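Local coordinates for protein endoglucanase E-5 (Thermobifida fusca, PDB 2CKS) that cleaves internal beta-1,4-glucosidic bonds in cellulose, lichenin and cereal beta-glucans, here represented by its family 5 catalytic domain, at residues G233-T238 against F271-V276; Q246-Y251 against G297-S302. All blocks are in the same frame, centred on the assembly; numbering follows the deposited sequence. Where two conformers were deposited one is given.

Contact 1. Residues G233-T238 against F271-V276; sequences GTETYT and FRSGAV
Of the two flat groups here, the carboxylate of E235 meets the backbone of G274, while R272 reaches the carbonyl of T238 by its chain, CD lying 4.0 Å from T238 O. The guanidinium is just beyond, with T238 O oblique to it. One face of the guanidinium is covered by CZ of the preceding F271, 3.6 Å above its centre, and R272 CG lies over a face of that ring, toward its rim. Arginine suits this partly exposed place: the aliphatic chain runs extended from CG to NE past T238, and its NH1 forms a salt bridge with D270.

Deeper in, the carboxylate of E235 is pressed against the turn. OE2 stands 2.9 Å from G274 CA, a very tight approach, and 3.1 Å from G274 N, where the angle is too poor for a hydrogen bond; the backbone of G274 is hydrogen-bonded to that of G239. E235 CG sits between backbone N and carbonyl carbon (chi1 64°), and a bend at chi2 (-76°) swings the acid back across to G274. Glycine suits both G233 and G274, because a CB on either would come too close to E235 OE1. S273 OG lies alongside the glutamate chain, 3.5 Å from E235 CG, but gives its hydrogen bond to the carbonyl of G241. The turn itself, type I from R272 to A275, is closed by A275 N to R272 O at 3.2 Å.

The two segments lie in the loops that follow the seventh and eighth strands of a (beta/alpha)8, or TIM, barrel, at the C-terminal end of the strands, where family 5 glycosidases carry their active site. The side chain of E235 is about 9 Å from that of E231, the probable nucleophile near the C-terminal end of strand 227-233.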
loop_
_atom_site.group_PDB
_atom_site.type_symbol
_atom_site.label_atom_id
_atom_site.label_comp_id
_atom_site.label_asym_id
_atom_site.label_seq_id
_atom_site.Cartn_x
_atom_site.Cartn_y
_atom_site.Cartn_z
ATOM N N GLY A 233 4.315 9.841 2.193
ATOM C CA GLY A 233 5.027 10.852 1.448
ATOM C C GLY A 233 5.983 11.600 2.350
ATOM O O GLY A 233 5.888 11.546 3.580
ATOM N N THR A 234 6.897 12.325 1.717
ATOM C CA THR A 234 7.847 13.166 2.430
ATOM C C THR A 234 7.392 14.617 2.460
ATOM O O THR A 234 8.025 15.437 3.116
ATOM C CB THR A 234 9.253 13.072 1.792
ATOM O OG1 THR A 234 9.194 13.411 0.402
ATOM C CG2 THR A 234 9.783 11.653 1.816
ATOM N N GLU A 235 6.292 14.933 1.783
ATOM C CA GLU A 235 5.811 16.315 1.694
ATOM C C GLU A 235 4.551 16.485 2.545
ATOM O O GLU A 235 4.387 15.778 3.531
ATOM C CB GLU A 235 5.626 16.738 0.228
ATOM C CG GLU A 235 4.574 15.970 -0.545
ATOM C CD GLU A 235 5.050 14.595 -0.943
ATOM O OE1 GLU A 235 4.425 13.603 -0.512
ATOM O OE2 GLU A 235 6.077 14.515 -1.653
ATOM N N THR A 236 3.698 17.448 2.222
ATOM C CA THR A 236 2.500 17.689 3.029
ATOM C C THR A 236 1.422 16.670 2.692
ATOM O O THR A 236 1.567 15.894 1.756
ATOM C CB THR A 236 1.938 19.122 2.818
ATOM O OG1 THR A 236 1.279 19.207 1.549
ATOM C CG2 THR A 236 3.052 20.166 2.759
ATOM N N TYR A 237 0.336 16.705 3.460
ATOM C CA TYR A 237 -0.769 15.751 3.344
ATOM C C TYR A 237 -1.502 15.737 1.996
ATOM O O TYR A 237 -2.244 14.800 1.723
ATOM C CB TYR A 237 -1.788 15.985 4.468
ATOM C CG TYR A 237 -2.567 17.274 4.331
ATOM C CD1 TYR A 237 -3.776 17.308 3.647
ATOM C CD2 TYR A 237 -2.095 18.462 4.879
ATOM C CE1 TYR A 237 -4.495 18.491 3.512
ATOM C CE2 TYR A 237 -2.810 19.657 4.747
ATOM C CZ TYR A 237 -4.007 19.659 4.064
ATOM N N THR A 238 -1.311 16.768 1.174
ATOM C CA THR A 238 -1.869 16.803 -0.183
ATOM C C THR A 238 -1.086 15.936 -1.175
ATOM O O THR A 238 -1.555 15.685 -2.286
ATOM C CB THR A 238 -1.892 18.252 -0.731
ATOM O OG1 THR A 238 -0.555 18.764 -0.830
ATOM C CG2 THR A 238 -2.590 19.217 0.231
ATOM N N PHE A 271 2.272 15.921 -11.552
ATOM C CA PHE A 271 2.972 17.186 -11.297
ATOM C C PHE A 271 3.409 17.392 -9.844
ATOM O O PHE A 271 4.343 18.149 -9.573
ATOM C CB PHE A 271 2.122 18.377 -11.767
ATOM C CG PHE A 271 0.974 18.719 -10.855
ATOM C CD1 PHE A 271 -0.286 18.174 -11.064
ATOM C CD2 PHE A 271 1.151 19.611 -9.794
ATOM C CE1 PHE A 271 -1.352 18.497 -10.225
ATOM C CE2 PHE A 271 0.094 19.937 -8.951
ATOM C CZ PHE A 271 -1.158 19.383 -9.161
ATOM N N ARG A 272 2.727 16.740 -8.918
ATOM C CA ARG A 272 2.980 16.944 -7.503
ATOM C C ARG A 272 4.347 16.413 -7.091
ATOM O O ARG A 272 4.888 15.498 -7.713
ATOM C CB ARG A 272 1.885 16.288 -6.679
ATOM C CG ARG A 272 0.514 16.921 -6.880
ATOM C CD ARG A 272 -0.580 16.205 -6.118
ATOM N NE ARG A 272 -1.893 16.815 -6.312
ATOM C CZ ARG A 272 -2.692 16.613 -7.361
ATOM N NH1 ARG A 272 -2.340 15.809 -8.359
ATOM N NH2 ARG A 272 -3.866 17.232 -7.414
ATOM N N SER A 273 4.905 16.998 -6.036
ATOM C CA SER A 273 6.280 16.701 -5.644
ATOM C C SER A 273 6.471 15.249 -5.188
ATOM O O SER A 273 7.574 14.722 -5.277
ATOM C CB SER A 273 6.756 17.671 -4.555
ATOM O OG SER A 273 6.008 17.514 -3.376
ATOM N N GLY A 274 5.403 14.614 -4.703
ATOM C CA GLY A 274 5.463 13.245 -4.231
ATOM C C GLY A 274 5.559 12.196 -5.321
ATOM O O GLY A 274 6.003 11.077 -5.070
ATOM N N ALA A 275 5.111 12.535 -6.522
ATOM C CA ALA A 275 5.256 11.640 -7.659
ATOM C C ALA A 275 6.715 11.656 -8.045
ATOM O O ALA A 275 7.293 12.715 -8.275
ATOM C CB ALA A 275 4.388 12.084 -8.820
ATOM N N VAL A 276 7.320 10.481 -8.108
ATOM C CA VAL A 276 8.767 10.404 -8.216
ATOM C C VAL A 276 9.362 10.895 -9.532
ATOM O O VAL A 276 10.529 11.244 -9.557
ATOM C CB VAL A 276 9.283 8.966 -7.948
ATOM C CG1 VAL A 276 8.984 8.541 -6.521
ATOM C CG2 VAL A 276 8.730 7.978 -8.977
#

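Contact 2. Residues Q246-Y251 against G297-S302; sequences QMADRY and GQWVRS
W299 reaches across from helix 295-304 to D249 and A248 of helix 245-258, its NE1 edge turned to the carboxylate, the two planes nearly parallel. CG of W299 is anti to the backbone N (chi1 176°), which extends the ring away from its own helix and brings NE1 level with the aspartate. D249 starts out less directly: its CG sits beside the backbone N, opposite the carbonyl carbon, and the carboxylate comes nearer than the bond to CB alone would suggest. The two side chains run antiparallel, overlapping at their ends. NE1 donates to D249 OD1 over 3.0 Å, with an N-H...O angle of 145°; OD1 lies close to the indole plane, and NE1 comes to its syn side, tilted 25° from the carboxylate plane. A water spans the same pair, donating to D249 OD2 at 2.6 Å and weakly accepting from W299 NE1. Alanine suits the preceding position, the small CB of A248 resting 3.7 Å from W299 CZ2, while F245 stacks on the indole. A phenylalanine in place of W299 would lack the N-H, which would probably leave D249 OD1 without one of its donors and a gap beside A248. Because K303 also forms a salt bridge with OD1, the aspartate is likely to stay ionised, its charge shared between a lysine and the polar edge of an otherwise apolar ring.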
loop_
_atom_site.group_PDB
_atom_site.type_symbol
_atom_site.label_atom_id
_atom_site.label_comp_id
_atom_site.label_asym_id
_atom_site.label_seq_id
_atom_site.Cartn_x
_atom_site.Cartn_y
_atom_site.Cartn_z
ATOM N N GLN A 246 14.212 15.320 6.809
ATOM C CA GLN A 246 14.668 15.072 8.167
ATOM C C GLN A 246 13.603 14.301 8.942
ATOM O O GLN A 246 13.898 13.299 9.574
ATOM C CB GLN A 246 15.020 16.385 8.878
ATOM C CG GLN A 246 15.702 16.197 10.221
ATOM C CD GLN A 246 17.052 15.481 10.122
ATOM O OE1 GLN A 246 17.652 15.397 9.047
ATOM N NE2 GLN A 246 17.524 14.968 11.247
ATOM N N MET A 247 12.358 14.753 8.869
ATOM C CA MET A 247 11.267 14.067 9.549
ATOM C C MET A 247 11.044 12.698 8.916
ATOM O O MET A 247 10.855 11.698 9.611
ATOM C CB MET A 247 9.979 14.888 9.478
ATOM C CG MET A 247 8.835 14.290 10.275
ATOM S SD MET A 247 9.082 14.451 12.061
ATOM C CE MET A 247 8.506 12.885 12.579
ATOM N N ALA A 248 11.073 12.657 7.587
ATOM C CA ALA A 248 10.855 11.416 6.859
ATOM C C ALA A 248 11.882 10.364 7.259
ATOM O O ALA A 248 11.542 9.197 7.414
ATOM C CB ALA A 248 10.909 11.666 5.363
ATOM N N ASP A 249 13.132 10.779 7.446
ATOM C CA ASP A 249 14.198 9.859 7.846
ATOM C C ASP A 249 13.938 9.276 9.247
ATOM O O ASP A 249 14.331 8.149 9.530
ATOM C CB ASP A 249 15.564 10.570 7.837
ATOM C CG ASP A 249 16.134 10.770 6.441
ATOM O OD1 ASP A 249 15.642 10.151 5.469
ATOM O OD2 ASP A 249 17.097 11.540 6.220
ATOM N N ARG A 250 13.289 10.037 10.126
ATOM C CA ARG A 250 12.901 9.511 11.431
ATOM C C ARG A 250 11.901 8.373 11.282
ATOM O O ARG A 250 12.023 7.355 11.947
ATOM C CB ARG A 250 12.335 10.610 12.332
ATOM C CG ARG A 250 13.346 11.694 12.662
ATOM C CD ARG A 250 12.765 12.863 13.405
ATOM N NE ARG A 250 12.221 12.458 14.699
ATOM C CZ ARG A 250 11.447 13.219 15.459
ATOM N NH1 ARG A 250 11.112 14.452 15.079
ATOM N NH2 ARG A 250 11.009 12.748 16.616
ATOM N N TYR A 251 10.927 8.543 10.395
ATOM C CA TYR A 251 9.981 7.474 10.086
ATOM C C TYR A 251 10.701 6.266 9.474
ATOM O O TYR A 251 10.424 5.122 9.830
ATOM C CB TYR A 251 8.917 7.964 9.106
ATOM C CG TYR A 251 7.808 8.801 9.694
ATOM C CD1 TYR A 251 6.707 8.205 10.303
ATOM C CD2 TYR A 251 7.834 10.185 9.600
ATOM C CE1 TYR A 251 5.667 8.960 10.804
ATOM C CE2 TYR A 251 6.795 10.955 10.108
ATOM C CZ TYR A 251 5.719 10.334 10.718
ATOM O OH TYR A 251 4.684 11.091 11.211
ATOM N N GLY A 297 11.856 11.417 -5.352
ATOM C CA GLY A 297 12.212 10.252 -6.141
ATOM C C GLY A 297 13.638 9.787 -5.915
ATOM O O GLY A 297 13.889 8.605 -5.723
ATOM N N GLN A 298 14.586 10.714 -5.935
ATOM C CA GLN A 298 15.978 10.359 -5.684
ATOM C C GLN A 298 16.139 9.843 -4.255
ATOM O O GLN A 298 16.875 8.893 -4.022
ATOM C CB GLN A 298 16.932 11.526 -5.938
ATOM C CG GLN A 298 18.415 11.107 -5.881
ATOM C CD GLN A 298 18.743 9.868 -6.735
ATOM O OE1 GLN A 298 18.746 9.939 -7.967
ATOM N NE2 GLN A 298 18.995 8.727 -6.074
ATOM N N TRP A 299 15.420 10.462 -3.321
ATOM C CA TRP A 299 15.481 10.100 -1.912
ATOM C C TRP A 299 15.007 8.671 -1.716
ATOM O O TRP A 299 15.695 7.877 -1.093
ATOM C CB TRP A 299 14.649 11.081 -1.083
ATOM C CG TRP A 299 14.549 10.772 0.360
ATOM C CD1 TRP A 299 15.407 11.164 1.339
ATOM C CD2 TRP A 299 13.517 10.028 1.002
ATOM N NE1 TRP A 299 14.977 10.701 2.561
ATOM C CE2 TRP A 299 13.810 10.007 2.382
ATOM C CE3 TRP A 299 12.358 9.387 0.555
ATOM C CZ2 TRP A 299 12.997 9.359 3.310
ATOM C CZ3 TRP A 299 11.550 8.742 1.484
ATOM C CH2 TRP A 299 11.880 8.730 2.839
ATOM N N VAL A 300 13.851 8.321 -2.273
ATOM C CA VAL A 300 13.324 6.973 -2.057
ATOM C C VAL A 300 14.115 5.900 -2.807
ATOM O O VAL A 300 14.306 4.795 -2.295
ATOM C CB VAL A 300 11.796 6.862 -2.342
ATOM C CG1 VAL A 300 11.484 6.899 -3.836
ATOM C CG2 VAL A 300 11.239 5.604 -1.743
ATOM N N ARG A 301 14.579 6.226 -4.009
ATOM C CA ARG A 301 15.375 5.291 -4.791
ATOM C C ARG A 301 16.642 4.944 -4.022
ATOM O O ARG A 301 17.047 3.787 -3.980
ATOM C CB ARG A 301 15.715 5.883 -6.160
ATOM C CG ARG A 301 16.413 4.922 -7.105
ATOM C CD ARG A 301 16.536 5.466 -8.518
ATOM N NE ARG A 301 17.419 4.656 -9.355
ATOM C CZ ARG A 301 18.752 4.675 -9.314
ATOM N NH1 ARG A 301 19.404 5.464 -8.465
ATOM N NH2 ARG A 301 19.441 3.888 -10.139
ATOM N N SER A 302 17.238 5.946 -3.386
ATOM C CA SER A 302 18.446 5.740 -2.600
ATOM C C SER A 302 18.174 4.863 -1.381
ATOM O O SER A 302 18.989 4.011 -1.052
ATOM C CB SER A 302 19.048 7.075 -2.195
ATOM O OG SER A 302 19.643 7.673 -3.331
HETATM O O HOH W 1 17.579 12.303 3.813
#

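Overall arrangement
Contacts 1 and 2 lie 12 Å apart, centre to centre, on the same side of the chain's centre. Their segments alternate along the chain: 233-238, 246-251, 271-276, then 297-302. The first two belong to the seventh strand's loop and the helix after it, the last two to the eighth strand's loop and the final helix, 295-304. Thus contact 1 joins neighbouring loops at the catalytic end, and contact 2 the neighbouring helices outside. T234 links them, its CG2 3.4 Å from W299 CZ3 and also packed on A248, while V276 packs on G297 and V300. Together they join the last two strand-helix units of the barrel.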